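Local coordinates for T cell receptor mu chain (Monodelphis domestica, PDB 7L15), which forms one chain of the marsupial gamma mu T cell receptor and probably takes part in antigen recognition through its immunoglobulin V domain, at residues 24-29 with 124-129; 29-34 with 91-96. All coordinates share one frame; numbering follows the deposited sequence.

Interaction 1: residues 24-29 with 124-129; sequences GTYQAG and TRVIVE
Gly24 and Val126 begin a parallel ladder joining the A' part of strand 17-27 to the G strand, 124-129, a hallmark of the V-type immunoglobulin sandwich: the A strand crosses to the sheet of G and F, so 124-129 bonds to both 17-27 and 101-109. Gly24 N reaches Arg125 O only weakly, whereas Gly24 O takes the N-H of Ile127 almost straight (2.8 Å). The unusual backbone angles of Gly24 (phi 149°) suit a residue without a CB. Thr25 shares a face with Ile127 and Glu129. Its OG1 sits anti to the carbonyl carbon (chi1 -61°), 3.8 Å from Ile127 CB where the two side chains cross obliquely; this leaves CG2 anti to the backbone N and aimed at Glu129, 3.5 Å from CD. Ile127 CD1 in turn lies over one face of the Arg125 guanidinium. Tyr26 N donates to Ile127 O at 2.7 Å, and Tyr26 O accepts from Glu129 N at 2.8 Å. On the inner face its CD1 approaches Val126 CG1 obliquely at 4.2 Å. Beyond Gln27, Ala28 N closes the ladder on Glu129 O (2.8 Å), its small side chain fitting beside Val128 CG1. The chemistry thus divides by face: Thr25 packs on a carboxylate whose OE2 has a long, weak ion pair with Lys159, whereas Val126 and Val128 are buried and Tyr26 lays its ring on Leu32 and Leu95, its OH satisfied by Gly22 O. The pairing itself rests on main-chain bonds.

Interaction 2: residues 29-34 with 91-96; sequences GKTLSL and QIEDLG
The B-E strand pairing of the V-domain sandwich joins strand 32-39 antiparallel to strand 87-92, and residues 29-31 and 93-96 carry the contact on past the end of the strands. Leu32 and Ile92 form a hydrogen-bonded pair: Leu32 N donates to Ile92 O at 2.7 Å, and Ile92 N returns a bond to Leu32 O at 2.9 Å. Both side chains are buried, pack on Tyr103 of strand 101-109 and touch at their CB atoms (4.0 Å), a place suited to branched aliphatic residues. On the outer face Thr31 CG2 packs obliquely on the extended chain of Gln91, 3.7 Å from CG, while Gln91 OE1 and Thr31 OG1 each bond a water. The water on Gln91 OE1 links it to Ser33 OG. Past Ile92 the chains no longer pair as strands, yet two more main-chain bonds hold them: Leu95 N to Lys30 O, lying in the carbonyl plane, and Gly29 N to Leu95 O at 2.7 Å, directed at a lone pair. Just before Leu95, Asp94 takes a positive phi (60°) and turns the chain, so that both the N and the O of Leu95 face 29-30. The other water sits in this turn, donating to Gly29 O, accepting from Asp94 N at 3.0 Å, and hydrogen-bonded to Thr31 OG1. Leu95 CG, set beside its own N (chi1 -73°), lies 3.3 Å from Lys30 O, the carbonyl which that N-H bonds, and the branch beyond it packs on Leu32 CB, with CD2 at 3.7 Å. Gly29, with phi 88°, suits the tight bend opposite Asp94. Strand 32-39 (B) lies between 17-27 (A) and 87-92 (E), which pairs with 77-82 (D): the A-B-E-D sheet of an immunoglobulin V domain.

How the interactions relate
Both contacts belong to the V domain and meet at Gly29, where strand 17-27 gives way to strand 32-39; interaction 2 is nested within the chain loop that interaction 1 closes. Interaction 1 lies nearer the surface and is a parallel ladder, whereas interaction 2 is partly buried and antiparallel, with turn bonds and two waters added to its strand pair. They also touch directly: the Tyr26 ring packs on Leu32 with CZ 3.5 Å from CD1, and Tyr26 CB lies against Leu95 CD1. Inner residues of the two contacts therefore share one apolar core, while their outer faces carry mostly polar side chains.

Interaction 1: residues 24-29 with 124-129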
# COMPACT_ATOMS: atom_id res chain seq x y z
N GLY A 24 -7.58 -16.23 -0.75
CA GLY A 24 -6.86 -16.91 -1.80
C GLY A 24 -6.71 -16.00 -3.02
O GLY A 24 -6.82 -14.78 -2.92
N THR A 25 -6.47 -16.61 -4.16
CA THR A 25 -6.30 -15.86 -5.40
C THR A 25 -7.58 -15.95 -6.22
O THR A 25 -8.09 -17.04 -6.46
CB THR A 25 -5.12 -16.37 -6.20
OG1 THR A 25 -3.95 -16.21 -5.41
CG2 THR A 25 -4.94 -15.58 -7.51
N TYR A 26 -8.12 -14.80 -6.59
CA TYR A 26 -9.38 -14.71 -7.31
C TYR A 26 -9.14 -14.03 -8.65
O TYR A 26 -8.21 -13.24 -8.81
CB TYR A 26 -10.43 -13.94 -6.51
CG TYR A 26 -10.97 -14.69 -5.30
CD1 TYR A 26 -10.24 -14.76 -4.10
CD2 TYR A 26 -12.23 -15.30 -5.34
CE1 TYR A 26 -10.74 -15.44 -2.99
CE2 TYR A 26 -12.72 -15.98 -4.24
CZ TYR A 26 -11.98 -16.05 -3.07
OH TYR A 26 -12.49 -16.73 -2.00
N GLN A 27 -9.99 -14.34 -9.61
CA GLN A 27 -9.98 -13.66 -10.89
C GLN A 27 -10.92 -12.46 -10.82
O GLN A 27 -12.00 -12.55 -10.22
CB GLN A 27 -10.43 -14.59 -12.02
CG GLN A 27 -9.53 -15.80 -12.22
CD GLN A 27 -10.09 -16.77 -13.25
OE1 GLN A 27 -11.08 -16.48 -13.94
NE2 GLN A 27 -9.47 -17.93 -13.35
N ALA A 28 -10.50 -11.36 -11.44
CA ALA A 28 -11.35 -10.19 -11.56
C ALA A 28 -12.70 -10.57 -12.17
O ALA A 28 -12.80 -11.44 -13.03
CB ALA A 28 -10.66 -9.12 -12.42
N GLY A 29 -13.75 -9.89 -11.70
CA GLY A 29 -15.11 -10.22 -12.08
C GLY A 29 -15.78 -11.26 -11.20
O GLY A 29 -17.01 -11.35 -11.19
N THR A 124 -7.58 -12.67 6.47
CA THR A 124 -7.31 -13.65 5.43
C THR A 124 -6.93 -12.88 4.18
O THR A 124 -7.48 -11.81 3.90
CB THR A 124 -8.52 -14.58 5.20
OG1 THR A 124 -8.19 -15.56 4.22
CG2 THR A 124 -9.76 -13.80 4.74
N ARG A 125 -5.97 -13.42 3.43
CA ARG A 125 -5.36 -12.70 2.33
C ARG A 125 -6.10 -12.93 1.03
O ARG A 125 -6.31 -14.07 0.62
CB ARG A 125 -3.91 -13.13 2.15
CG ARG A 125 -3.20 -12.20 1.18
CD ARG A 125 -1.86 -12.70 0.70
NE ARG A 125 -1.27 -11.68 -0.17
CZ ARG A 125 -0.12 -11.81 -0.81
NH1 ARG A 125 0.59 -12.93 -0.67
NH2 ARG A 125 0.33 -10.83 -1.59
N VAL A 126 -6.44 -11.85 0.34
CA VAL A 126 -7.09 -11.96 -0.96
C VAL A 126 -6.20 -11.34 -2.02
O VAL A 126 -5.77 -10.19 -1.88
CB VAL A 126 -8.48 -11.31 -0.96
CG1 VAL A 126 -9.01 -11.18 -2.38
CG2 VAL A 126 -9.41 -12.11 -0.06
N ILE A 127 -5.93 -12.10 -3.07
CA ILE A 127 -5.18 -11.64 -4.23
C ILE A 127 -6.11 -11.68 -5.43
O ILE A 127 -6.60 -12.75 -5.80
CB ILE A 127 -3.93 -12.49 -4.49
CG1 ILE A 127 -2.95 -12.40 -3.31
CG2 ILE A 127 -3.21 -12.03 -5.76
CD1 ILE A 127 -1.95 -13.54 -3.31
N VAL A 128 -6.35 -10.53 -6.05
CA VAL A 128 -7.15 -10.47 -7.26
C VAL A 128 -6.19 -10.36 -8.43
O VAL A 128 -5.25 -9.55 -8.41
CB VAL A 128 -8.14 -9.30 -7.22
CG1 VAL A 128 -9.03 -9.31 -8.49
CG2 VAL A 128 -9.02 -9.38 -5.96
N GLU A 129 -6.40 -11.18 -9.44
CA GLU A 129 -5.56 -11.14 -10.62
C GLU A 129 -6.46 -11.03 -11.84
O GLU A 129 -7.67 -11.29 -11.74
CB GLU A 129 -4.66 -12.38 -10.71
CG GLU A 129 -5.39 -13.66 -10.95
CD GLU A 129 -4.46 -14.86 -10.88
OE1 GLU A 129 -4.96 -16.00 -11.06
OE2 GLU A 129 -3.23 -14.65 -10.63

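Interaction 2: residues 29-34 with 91-96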
# COMPACT_ATOMS: atom_id res chain seq x y z
N GLY A 29 -13.75 -9.89 -11.70
CA GLY A 29 -15.11 -10.22 -12.08
C GLY A 29 -15.78 -11.26 -11.20
O GLY A 29 -17.01 -11.35 -11.19
N LYS A 30 -15.00 -12.05 -10.47
CA LYS A 30 -15.61 -13.07 -9.63
C LYS A 30 -16.15 -12.46 -8.34
O LYS A 30 -15.93 -11.29 -8.01
CB LYS A 30 -14.61 -14.18 -9.29
CG LYS A 30 -14.18 -15.02 -10.50
CD LYS A 30 -15.23 -16.03 -10.88
CE LYS A 30 -14.61 -17.19 -11.63
NZ LYS A 30 -15.43 -17.50 -12.83
N THR A 31 -16.87 -13.28 -7.59
CA THR A 31 -17.46 -12.86 -6.33
C THR A 31 -16.60 -13.37 -5.18
O THR A 31 -16.22 -14.54 -5.14
CB THR A 31 -18.89 -13.38 -6.21
OG1 THR A 31 -19.70 -12.70 -7.18
CG2 THR A 31 -19.45 -13.13 -4.79
N LEU A 32 -16.28 -12.47 -4.26
CA LEU A 32 -15.57 -12.84 -3.05
C LEU A 32 -16.59 -13.27 -1.99
O LEU A 32 -17.57 -12.57 -1.75
CB LEU A 32 -14.74 -11.66 -2.54
CG LEU A 32 -13.91 -11.91 -1.29
CD1 LEU A 32 -12.88 -12.99 -1.58
CD2 LEU A 32 -13.26 -10.62 -0.84
N SER A 33 -16.36 -14.43 -1.37
CA SER A 33 -17.18 -14.89 -0.25
C SER A 33 -16.27 -15.26 0.92
O SER A 33 -15.55 -16.25 0.84
CB SER A 33 -18.03 -16.10 -0.64
OG SER A 33 -18.59 -15.92 -1.93
N LEU A 34 -16.33 -14.50 2.01
CA LEU A 34 -15.51 -14.80 3.18
C LEU A 34 -16.40 -15.19 4.34
O LEU A 34 -17.56 -14.77 4.44
CB LEU A 34 -14.63 -13.61 3.58
CG LEU A 34 -13.68 -13.09 2.49
CD1 LEU A 34 -12.72 -12.03 3.01
CD2 LEU A 34 -12.91 -14.23 1.86
N GLN A 91 -19.61 -10.67 1.28
CA GLN A 91 -19.71 -10.93 -0.15
C GLN A 91 -19.37 -9.68 -0.92
O GLN A 91 -19.94 -8.61 -0.66
CB GLN A 91 -21.10 -11.42 -0.54
CG GLN A 91 -21.23 -11.49 -2.05
CD GLN A 91 -22.57 -12.01 -2.51
OE1 GLN A 91 -22.79 -13.23 -2.55
NE2 GLN A 91 -23.46 -11.09 -2.89
N ILE A 92 -18.44 -9.80 -1.86
CA ILE A 92 -18.06 -8.70 -2.72
C ILE A 92 -18.12 -9.20 -4.15
O ILE A 92 -17.32 -10.05 -4.56
CB ILE A 92 -16.67 -8.14 -2.40
CG1 ILE A 92 -16.63 -7.60 -0.98
CG2 ILE A 92 -16.34 -6.99 -3.34
CD1 ILE A 92 -15.34 -6.87 -0.64
N GLU A 93 -19.10 -8.70 -4.89
CA GLU A 93 -19.24 -9.07 -6.28
C GLU A 93 -18.31 -8.22 -7.12
O GLU A 93 -17.89 -7.14 -6.72
CB GLU A 93 -20.67 -8.87 -6.75
CG GLU A 93 -21.65 -9.60 -5.88
CD GLU A 93 -22.91 -9.94 -6.62
OE1 GLU A 93 -23.97 -9.46 -6.20
OE2 GLU A 93 -22.83 -10.68 -7.63
N ASP A 94 -18.00 -8.75 -8.31
CA ASP A 94 -17.28 -8.01 -9.35
C ASP A 94 -15.91 -7.54 -8.87
O ASP A 94 -15.56 -6.36 -8.98
CB ASP A 94 -18.12 -6.83 -9.87
CG ASP A 94 -17.60 -6.30 -11.20
OD1 ASP A 94 -16.77 -7.00 -11.81
OD2 ASP A 94 -18.01 -5.21 -11.64
N LEU A 95 -15.13 -8.48 -8.34
CA LEU A 95 -13.80 -8.16 -7.82
C LEU A 95 -12.93 -7.52 -8.90
O LEU A 95 -12.97 -7.90 -10.07
CB LEU A 95 -13.10 -9.42 -7.31
CG LEU A 95 -13.56 -10.07 -6.01
CD1 LEU A 95 -12.82 -11.39 -5.84
CD2 LEU A 95 -13.28 -9.13 -4.86
N GLY A 96 -12.12 -6.55 -8.48
CA GLY A 96 -11.09 -5.98 -9.32
C GLY A 96 -9.79 -5.90 -8.54
O GLY A 96 -9.71 -6.28 -7.37
O HOH W 1 -19.28 -11.32 -9.17
O HOH W 2 -21.36 -14.90 -1.17